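Local coordinates for protein aldehyde dehydrogenase (Bartonella henselae, PDB 3I44) that probably catalyses the NAD(P)-dependent oxidation of aldehydes to carboxylic acids, at residues 318-323 / 389-394; 343-348 / 352-357; 356-361 / 371-376. The protein carries 1 engineered substitution. One frame throughout, in Å; residues are numbered along the deposited sequence.

Interactions 1 and 3 lie near one edge of the seven-stranded mixed sheet, where strands 367-370 and 388-391 run antiparallel; interaction 2 lies at the N-terminal end of helix 348-363, centred 21 Å from the centre of interaction 1. Along the chain, helix 316-329 comes first, then the loop and helix 348-363 of interaction 2, then the loop of interaction 3, and finally strand 388-391 of interaction 1. Interactions 2 and 3 share helix 348-363 and have centres 9 Å apart; those of interactions 1 and 3 are 16 Å apart. Strand 388-391 joins them: Val389 and Ala391 face helix 316-329, while Phe390, opposite, packs against Ile358 and Gly361, so the two helices sandwich this end of the sheet.

Interaction 1 of 3, residues 318-323 / 389-394; sequences KAIKTA and VFADVK
Val389 and Ala323 form one half of this contact, Ile320 and Ala391 the other. Both branches of Val389 bear on the methyl group of Ala323: CG1 lies 3.8 Å from Ala323 CB and CG2 4.0 Å from the same carbon, so the isopropyl fork straddles the methyl. With CG1 trans to the backbone N of Val389 (chi1 177°), the second branch swings to the N side, where CG2 also comes within 3.9 Å of Ala323 O. The CB atoms of both residues point across the interface, and their CA atoms are 6.9 Å apart.

One helical turn back, Ile320 meets Ala391 in a different way. Its CB leaves the helix obliquely to the strand, and it is the longer branch that closes the distance: CG1 lies 3.9 Å and CD1 4.0 Å from Ala391 CB. The ethyl arm thus lies along the alanine methyl. Residues three apart on helix 316-329 are matched with residues two apart on strand 388-391, and the chain runs in opposite senses through the two pairs.

Val369 of the neighbouring strand 367-370 and Leu411 of strand 408-414 extend the apolar layer, each touching Ile320 and Val389. Just past the strand, Asp392 ties the loop down: its carboxylate is hydrogen-bonded to the hydroxyls of Tyr316, at the start of the helix, and Thr367. This is the helix-on-sheet packing of an alpha/beta domain, here on the strand next to the edge of the seven-stranded sheet. Across the two segments the touching groups are almost entirely aliphatic: the helix meets the strand here through van der Waals contact and the burial of aliphatic side chains, and the polar bonds that tie the loop to the helix start lie at the margin, at Asp392.

Interaction 2 of 3, residues 343-348 / 352-357; sequences GPVVSK and DKIQDL
Lys348 reaches over the carboxylate of Asp352, one turn further along the same helix. From CB its chain starts opposite the backbone N, then bends at chi2 (63°), which folds it back over the acid. CG passes 3.6 Å from Asp352 OD2 and CD lies at a similar distance from both carboxylate oxygens. CE comes closer still, 3.2 Å from Asp352 OD1 and equally near OD2. At the tip, NZ closes a salt bridge of 2.7 Å with Asp352 OD1, using the syn lone pair of that oxygen. The i to i+4 pair spans the first turn of helix 348-363, whose N-cap is Ser347: its hydroxyl caps the backbone N of Gln350. Beneath the salt bridge runs the matching main-chain bond, Asp352 N to Lys348 O at 2.7 Å and fairly straight (158°), so side chains and backbone clamp the same turn. An acid near a helix N-terminus is probably also stabilised by the helix dipole. On the buried side, Val345 of the incoming loop and Ile354 meet tip to tip, Val345 CG1 standing 3.6 Å from Ile354 CD1, while Gln301 touches the same valine.

Interaction 3 of 3, residues 356-361 / 371-376; sequences DLIQSG and GGTGLP
Gln359 OE1 accepts a 2.6 Å hydrogen bond from a water that also lies 3.0 Å from Thr373 OG1, so the water joins the two polar groups, which do not bond directly. The amide's other end is held too, since Gln359 NE2 bonds to Asp363 one turn on; with both ends engaged, the rotation of the amide is well defined. Thr373 offers two different faces to the helix. Its OG1 is flanked by the backbone N and the carbonyl carbon (chi1 65°) and meets the water, while CG2, on the N side, sits 3.6 Å from Gln359 OE1. Ile358 and Thr373 run antiparallel alongside one another, methyl against methyl, with Ile358 CG2 3.6 Å from Thr373 CG2. The same isoleucine methyl rests 3.7 Å from Gly372 C, and Ile358 CD1 reaches on to 3.8 Å from Gly372 O. At the backbone angles of Gly372 (141/-158°) a CB would press on the carbonyl O of Gly371; its N is bonded to Thr388 OG1. Helix 348-363 leads into edge strand 367-370, and a long loop carries the chain back to the antiparallel neighbour 388-391, in the alpha/beta domain built on the seven-stranded sheet.

Interaction 1 of 3, residues 318-323 / 389-394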
loop_
_atom_site.group_PDB
_atom_site.type_symbol
_atom_site.label_atom_id
_atom_site.label_comp_id
_atom_site.label_asym_id
_atom_site.label_seq_id
_atom_site.Cartn_x
_atom_site.Cartn_y
_atom_site.Cartn_z
ATOM N N LYS A 318 -6.478 43.276 5.411
ATOM C CA LYS A 318 -5.149 43.214 6.045
ATOM C C LYS A 318 -4.236 42.129 5.424
ATOM O O LYS A 318 -3.032 42.346 5.189
ATOM C CB LYS A 318 -5.292 42.989 7.556
ATOM C CG LYS A 318 -3.964 42.931 8.283
ATOM C CD LYS A 318 -4.172 43.021 9.782
ATOM C CE LYS A 318 -2.845 43.140 10.507
ATOM N NZ LYS A 318 -3.071 43.431 11.972
ATOM N N ALA A 319 -4.815 40.966 5.143
ATOM C CA ALA A 319 -4.065 39.874 4.507
ATOM C C ALA A 319 -3.516 40.287 3.137
ATOM O O ALA A 319 -2.322 40.078 2.834
ATOM C CB ALA A 319 -4.935 38.606 4.400
ATOM N N ILE A 320 -4.372 40.905 2.319
ATOM C CA ILE A 320 -3.957 41.350 1.002
ATOM C C ILE A 320 -2.813 42.319 1.125
ATOM O O ILE A 320 -1.814 42.223 0.403
ATOM C CB ILE A 320 -5.112 42.035 0.211
ATOM C CG1 ILE A 320 -6.178 41.011 -0.156
ATOM C CG2 ILE A 320 -4.551 42.715 -1.059
ATOM C CD1 ILE A 320 -7.575 41.607 -0.528
ATOM N N LYS A 321 -2.963 43.270 2.046
ATOM C CA LYS A 321 -1.971 44.323 2.210
ATOM C C LYS A 321 -0.657 43.718 2.708
ATOM O O LYS A 321 0.425 44.080 2.230
ATOM C CB LYS A 321 -2.508 45.425 3.156
ATOM N N THR A 322 -0.735 42.749 3.626
ATOM C CA THR A 322 0.485 42.110 4.170
ATOM C C THR A 322 1.198 41.272 3.121
ATOM O O THR A 322 2.413 41.370 2.966
ATOM C CB THR A 322 0.171 41.236 5.412
ATOM O OG1 THR A 322 -0.413 42.060 6.425
ATOM C CG2 THR A 322 1.396 40.567 5.958
ATOM N N ALA A 323 0.438 40.456 2.394
ATOM C CA ALA A 323 0.996 39.692 1.248
ATOM C C ALA A 323 1.705 40.598 0.209
ATOM O O ALA A 323 2.811 40.318 -0.251
ATOM C CB ALA A 323 -0.122 38.890 0.575
ATOM N N VAL A 389 1.138 37.619 -5.992
ATOM C CA VAL A 389 -0.015 37.409 -5.144
ATOM C C VAL A 389 -1.305 37.646 -5.929
ATOM O O VAL A 389 -1.467 38.700 -6.560
ATOM C CB VAL A 389 0.050 38.332 -3.882
ATOM C CG1 VAL A 389 -1.180 38.193 -3.022
ATOM C CG2 VAL A 389 1.307 38.051 -3.040
ATOM N N PHE A 390 -2.237 36.684 -5.864
ATOM C CA PHE A 390 -3.606 36.867 -6.334
ATOM C C PHE A 390 -4.566 36.890 -5.162
ATOM O O PHE A 390 -4.356 36.157 -4.189
ATOM C CB PHE A 390 -4.003 35.720 -7.270
ATOM C CG PHE A 390 -3.325 35.748 -8.603
ATOM C CD1 PHE A 390 -3.827 36.550 -9.630
ATOM C CD2 PHE A 390 -2.185 34.993 -8.837
ATOM C CE1 PHE A 390 -3.204 36.575 -10.882
ATOM C CE2 PHE A 390 -1.556 35.011 -10.076
ATOM C CZ PHE A 390 -2.078 35.799 -11.108
ATOM N N ALA A 391 -5.615 37.714 -5.259
ATOM C CA ALA A 391 -6.696 37.775 -4.283
ATOM C C ALA A 391 -8.024 37.586 -5.014
ATOM O O ALA A 391 -8.052 37.567 -6.256
ATOM C CB ALA A 391 -6.683 39.104 -3.497
ATOM N N ASP A 392 -9.110 37.433 -4.252
ATOM C CA ASP A 392 -10.422 37.102 -4.808
ATOM C C ASP A 392 -10.341 35.895 -5.758
ATOM O O ASP A 392 -10.918 35.903 -6.848
ATOM C CB ASP A 392 -11.003 38.337 -5.498
ATOM C CG ASP A 392 -10.884 39.568 -4.615
ATOM O OD1 ASP A 392 -11.326 39.461 -3.446
ATOM O OD2 ASP A 392 -10.311 40.604 -5.060
ATOM N N VAL A 393 -9.604 34.860 -5.348
ATOM C CA VAL A 393 -9.478 33.657 -6.161
ATOM C C VAL A 393 -10.710 32.816 -5.879
ATOM O O VAL A 393 -11.226 32.816 -4.768
ATOM C CB VAL A 393 -8.197 32.878 -5.843
ATOM C CG1 VAL A 393 -8.147 31.576 -6.677
ATOM C CG2 VAL A 393 -6.951 33.761 -6.094
ATOM N N LYS A 394 -11.217 32.161 -6.909
ATOM C CA LYS A 394 -12.421 31.353 -6.808
ATOM C C LYS A 394 -12.050 29.885 -7.066
ATOM O O LYS A 394 -11.082 29.620 -7.795
ATOM C CB LYS A 394 -13.437 31.791 -7.868
ATOM C CG LYS A 394 -13.908 33.244 -7.765
ATOM C CD LYS A 394 -14.932 33.408 -6.672
ATOM C CE LYS A 394 -15.328 34.880 -6.480
ATOM N NZ LYS A 394 -16.439 35.214 -7.427
#

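Interaction 2 of 3, residues 343-348 / 352-357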
loop_
_atom_site.group_PDB
_atom_site.type_symbol
_atom_site.label_atom_id
_atom_site.label_comp_id
_atom_site.label_asym_id
_atom_site.label_seq_id
_atom_site.Cartn_x
_atom_site.Cartn_y
_atom_site.Cartn_z
ATOM N N GLY A 343 15.721 32.112 -5.239
ATOM C CA GLY A 343 16.505 31.836 -6.446
ATOM C C GLY A 343 15.583 31.714 -7.646
ATOM O O GLY A 343 14.366 31.993 -7.548
ATOM N N PRO A 344 16.148 31.292 -8.797
ATOM C CA PRO A 344 15.279 30.983 -9.920
ATOM C C PRO A 344 14.478 29.705 -9.658
ATOM O O PRO A 344 14.791 28.938 -8.713
ATOM C CB PRO A 344 16.266 30.754 -11.052
ATOM C CG PRO A 344 17.448 30.254 -10.412
ATOM C CD PRO A 344 17.554 30.975 -9.106
ATOM N N VAL A 345 13.440 29.481 -10.459
ATOM C CA VAL A 345 12.875 28.138 -10.550
ATOM C C VAL A 345 13.821 27.267 -11.400
ATOM O O VAL A 345 14.757 27.762 -12.048
ATOM C CB VAL A 345 11.419 28.117 -11.051
ATOM C CG1 VAL A 345 10.533 28.967 -10.128
ATOM C CG2 VAL A 345 11.328 28.551 -12.530
ATOM N N VAL A 346 13.609 25.961 -11.359
ATOM C CA VAL A 346 14.671 25.011 -11.721
ATOM C C VAL A 346 14.940 24.928 -13.224
ATOM O O VAL A 346 16.069 24.648 -13.625
ATOM C CB VAL A 346 14.369 23.565 -11.208
ATOM C CG1 VAL A 346 13.129 22.984 -11.876
ATOM C CG2 VAL A 346 15.590 22.637 -11.430
ATOM N N SER A 347 13.904 25.144 -14.027
ATOM C CA SER A 347 13.981 24.915 -15.483
ATOM C C SER A 347 13.117 25.834 -16.326
ATOM O O SER A 347 12.155 26.497 -15.848
ATOM C CB SER A 347 13.622 23.453 -15.828
ATOM O OG SER A 347 12.218 23.234 -15.795
ATOM N N LYS A 348 13.450 25.819 -17.623
ATOM C CA LYS A 348 12.702 26.555 -18.649
ATOM C C LYS A 348 11.286 26.053 -18.713
ATOM O O LYS A 348 10.349 26.851 -18.724
ATOM C CB LYS A 348 13.389 26.418 -20.038
ATOM C CG LYS A 348 12.609 27.054 -21.199
ATOM C CD LYS A 348 12.477 28.551 -21.002
ATOM C CE LYS A 348 11.687 29.213 -22.133
ATOM N NZ LYS A 348 11.105 30.511 -21.659
ATOM N N ASP A 352 8.041 28.100 -17.937
ATOM C CA ASP A 352 6.956 28.300 -18.893
ATOM C C ASP A 352 5.598 27.877 -18.286
ATOM O O ASP A 352 4.608 28.584 -18.449
ATOM C CB ASP A 352 7.223 27.601 -20.234
ATOM C CG ASP A 352 8.424 28.204 -21.004
ATOM O OD1 ASP A 352 8.775 29.388 -20.800
ATOM O OD2 ASP A 352 9.056 27.465 -21.803
ATOM N N LYS A 353 5.567 26.757 -17.552
ATOM C CA LYS A 353 4.317 26.293 -16.902
ATOM C C LYS A 353 3.811 27.329 -15.895
ATOM O O LYS A 353 2.612 27.577 -15.795
ATOM C CB LYS A 353 4.520 24.929 -16.191
ATOM C CG LYS A 353 4.427 23.698 -17.122
ATOM C CD LYS A 353 5.190 22.451 -16.562
ATOM C CE LYS A 353 4.608 21.931 -15.217
ATOM N NZ LYS A 353 5.362 20.716 -14.672
ATOM N N ILE A 354 4.739 27.934 -15.146
ATOM C CA ILE A 354 4.365 28.902 -14.115
ATOM C C ILE A 354 3.834 30.180 -14.764
ATOM O O ILE A 354 2.790 30.743 -14.341
ATOM C CB ILE A 354 5.544 29.217 -13.158
ATOM C CG1 ILE A 354 5.946 27.968 -12.358
ATOM C CG2 ILE A 354 5.138 30.392 -12.205
ATOM C CD1 ILE A 354 7.400 28.000 -11.730
ATOM N N GLN A 355 4.537 30.639 -15.800
ATOM C CA GLN A 355 4.063 31.835 -16.536
ATOM C C GLN A 355 2.654 31.623 -17.058
ATOM O O GLN A 355 1.797 32.515 -16.965
ATOM C CB GLN A 355 4.993 32.190 -17.698
ATOM C CG GLN A 355 6.391 32.592 -17.281
ATOM C CD GLN A 355 6.376 33.819 -16.405
ATOM O OE1 GLN A 355 5.795 34.818 -16.775
ATOM N NE2 GLN A 355 7.005 33.744 -15.225
ATOM N N ASP A 356 2.404 30.431 -17.598
ATOM C CA ASP A 356 1.074 30.115 -18.143
ATOM C C ASP A 356 0.014 30.173 -17.040
ATOM O O ASP A 356 -1.111 30.690 -17.235
ATOM C CB ASP A 356 1.102 28.728 -18.789
ATOM C CG ASP A 356 -0.245 28.331 -19.356
ATOM O OD1 ASP A 356 -0.722 29.012 -20.309
ATOM O OD2 ASP A 356 -0.821 27.336 -18.852
ATOM N N LEU A 357 0.373 29.667 -15.861
ATOM C CA LEU A 357 -0.589 29.617 -14.755
ATOM C C LEU A 357 -0.827 31.028 -14.217
ATOM O O LEU A 357 -1.973 31.391 -13.922
ATOM C CB LEU A 357 -0.135 28.602 -13.663
ATOM C CG LEU A 357 -0.651 27.145 -13.897
ATOM C CD1 LEU A 357 0.184 26.088 -13.177
ATOM C CD2 LEU A 357 -2.135 26.990 -13.513
#

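Interaction 3 of 3, residues 356-361 / 371-376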
loop_
_atom_site.group_PDB
_atom_site.type_symbol
_atom_site.label_atom_id
_atom_site.label_comp_id
_atom_site.label_asym_id
_atom_site.label_seq_id
_atom_site.Cartn_x
_atom_site.Cartn_y
_atom_site.Cartn_z
ATOM N N ASP A 356 2.404 30.431 -17.598
ATOM C CA ASP A 356 1.074 30.115 -18.143
ATOM C C ASP A 356 0.014 30.173 -17.040
ATOM O O ASP A 356 -1.111 30.690 -17.235
ATOM C CB ASP A 356 1.102 28.728 -18.789
ATOM C CG ASP A 356 -0.245 28.331 -19.356
ATOM O OD1 ASP A 356 -0.722 29.012 -20.309
ATOM O OD2 ASP A 356 -0.821 27.336 -18.852
ATOM N N LEU A 357 0.373 29.667 -15.861
ATOM C CA LEU A 357 -0.589 29.617 -14.755
ATOM C C LEU A 357 -0.827 31.028 -14.217
ATOM O O LEU A 357 -1.973 31.391 -13.922
ATOM C CB LEU A 357 -0.135 28.602 -13.663
ATOM C CG LEU A 357 -0.651 27.145 -13.897
ATOM C CD1 LEU A 357 0.184 26.088 -13.177
ATOM C CD2 LEU A 357 -2.135 26.990 -13.513
ATOM N N ILE A 358 0.236 31.833 -14.124
ATOM C CA ILE A 358 0.090 33.257 -13.727
ATOM C C ILE A 358 -0.853 34.000 -14.721
ATOM O O ILE A 358 -1.858 34.617 -14.327
ATOM C CB ILE A 358 1.449 33.958 -13.625
ATOM C CG1 ILE A 358 2.204 33.480 -12.375
ATOM C CG2 ILE A 358 1.285 35.473 -13.512
ATOM C CD1 ILE A 358 3.666 33.851 -12.369
ATOM N N GLN A 359 -0.551 33.885 -16.010
ATOM C CA GLN A 359 -1.412 34.458 -17.052
ATOM C C GLN A 359 -2.868 33.978 -16.907
ATOM O O GLN A 359 -3.802 34.798 -16.990
ATOM C CB GLN A 359 -0.851 34.164 -18.453
ATOM C CG GLN A 359 -1.551 34.954 -19.564
ATOM C CD GLN A 359 -1.383 36.455 -19.386
ATOM O OE1 GLN A 359 -0.265 36.960 -19.341
ATOM N NE2 GLN A 359 -2.487 37.165 -19.250
ATOM N N SER A 360 -3.070 32.687 -16.609
ATOM C CA SER A 360 -4.425 32.149 -16.370
ATOM C C SER A 360 -5.156 32.862 -15.230
ATOM O O SER A 360 -6.408 33.062 -15.279
ATOM C CB SER A 360 -4.408 30.633 -16.096
ATOM O OG SER A 360 -4.216 30.303 -14.714
ATOM N N GLY A 361 -4.404 33.226 -14.186
ATOM C CA GLY A 361 -4.992 33.913 -13.042
ATOM C C GLY A 361 -5.515 35.253 -13.494
ATOM O O GLY A 361 -6.627 35.639 -13.163
ATOM N N GLY A 371 3.381 41.436 -8.442
ATOM C CA GLY A 371 4.052 40.489 -9.336
ATOM C C GLY A 371 3.261 40.293 -10.614
ATOM O O GLY A 371 2.475 41.164 -11.019
ATOM N N GLY A 372 3.450 39.140 -11.249
ATOM C CA GLY A 372 2.877 38.875 -12.573
ATOM C C GLY A 372 3.851 38.113 -13.450
ATOM O O GLY A 372 4.776 37.443 -12.954
ATOM N N THR A 373 3.642 38.221 -14.765
ATOM C CA THR A 373 4.446 37.496 -15.770
ATOM C C THR A 373 5.783 38.169 -16.056
ATOM O O THR A 373 5.962 39.356 -15.798
ATOM C CB THR A 373 3.621 37.303 -17.101
ATOM O OG1 THR A 373 3.339 38.579 -17.716
ATOM C CG2 THR A 373 2.281 36.590 -16.795
ATOM N N GLY A 374 6.733 37.403 -16.575
ATOM C CA GLY A 374 8.016 37.937 -16.996
ATOM C C GLY A 374 9.106 37.920 -15.935
ATOM O O GLY A 374 8.856 37.678 -14.752
ATOM N N LEU A 375 10.324 38.187 -16.377
ATOM C CA LEU A 375 11.479 38.244 -15.490
ATOM C C LEU A 375 11.367 39.465 -14.572
ATOM O O LEU A 375 10.854 40.488 -14.985
ATOM C CB LEU A 375 12.755 38.335 -16.315
ATOM C CG LEU A 375 13.247 37.040 -16.979
ATOM C CD1 LEU A 375 14.392 37.343 -17.979
ATOM C CD2 LEU A 375 13.728 36.063 -15.937
ATOM N N PRO A 376 11.823 39.346 -13.313
ATOM C CA PRO A 376 11.855 40.539 -12.485
ATOM C C PRO A 376 12.798 41.587 -13.100
ATOM O O PRO A 376 13.767 41.244 -13.778
ATOM C CB PRO A 376 12.380 40.038 -11.129
ATOM C CG PRO A 376 12.361 38.577 -11.190
ATOM C CD PRO A 376 12.374 38.169 -12.621
HETATM O O HOH W 1 0.443 39.290 -18.332
#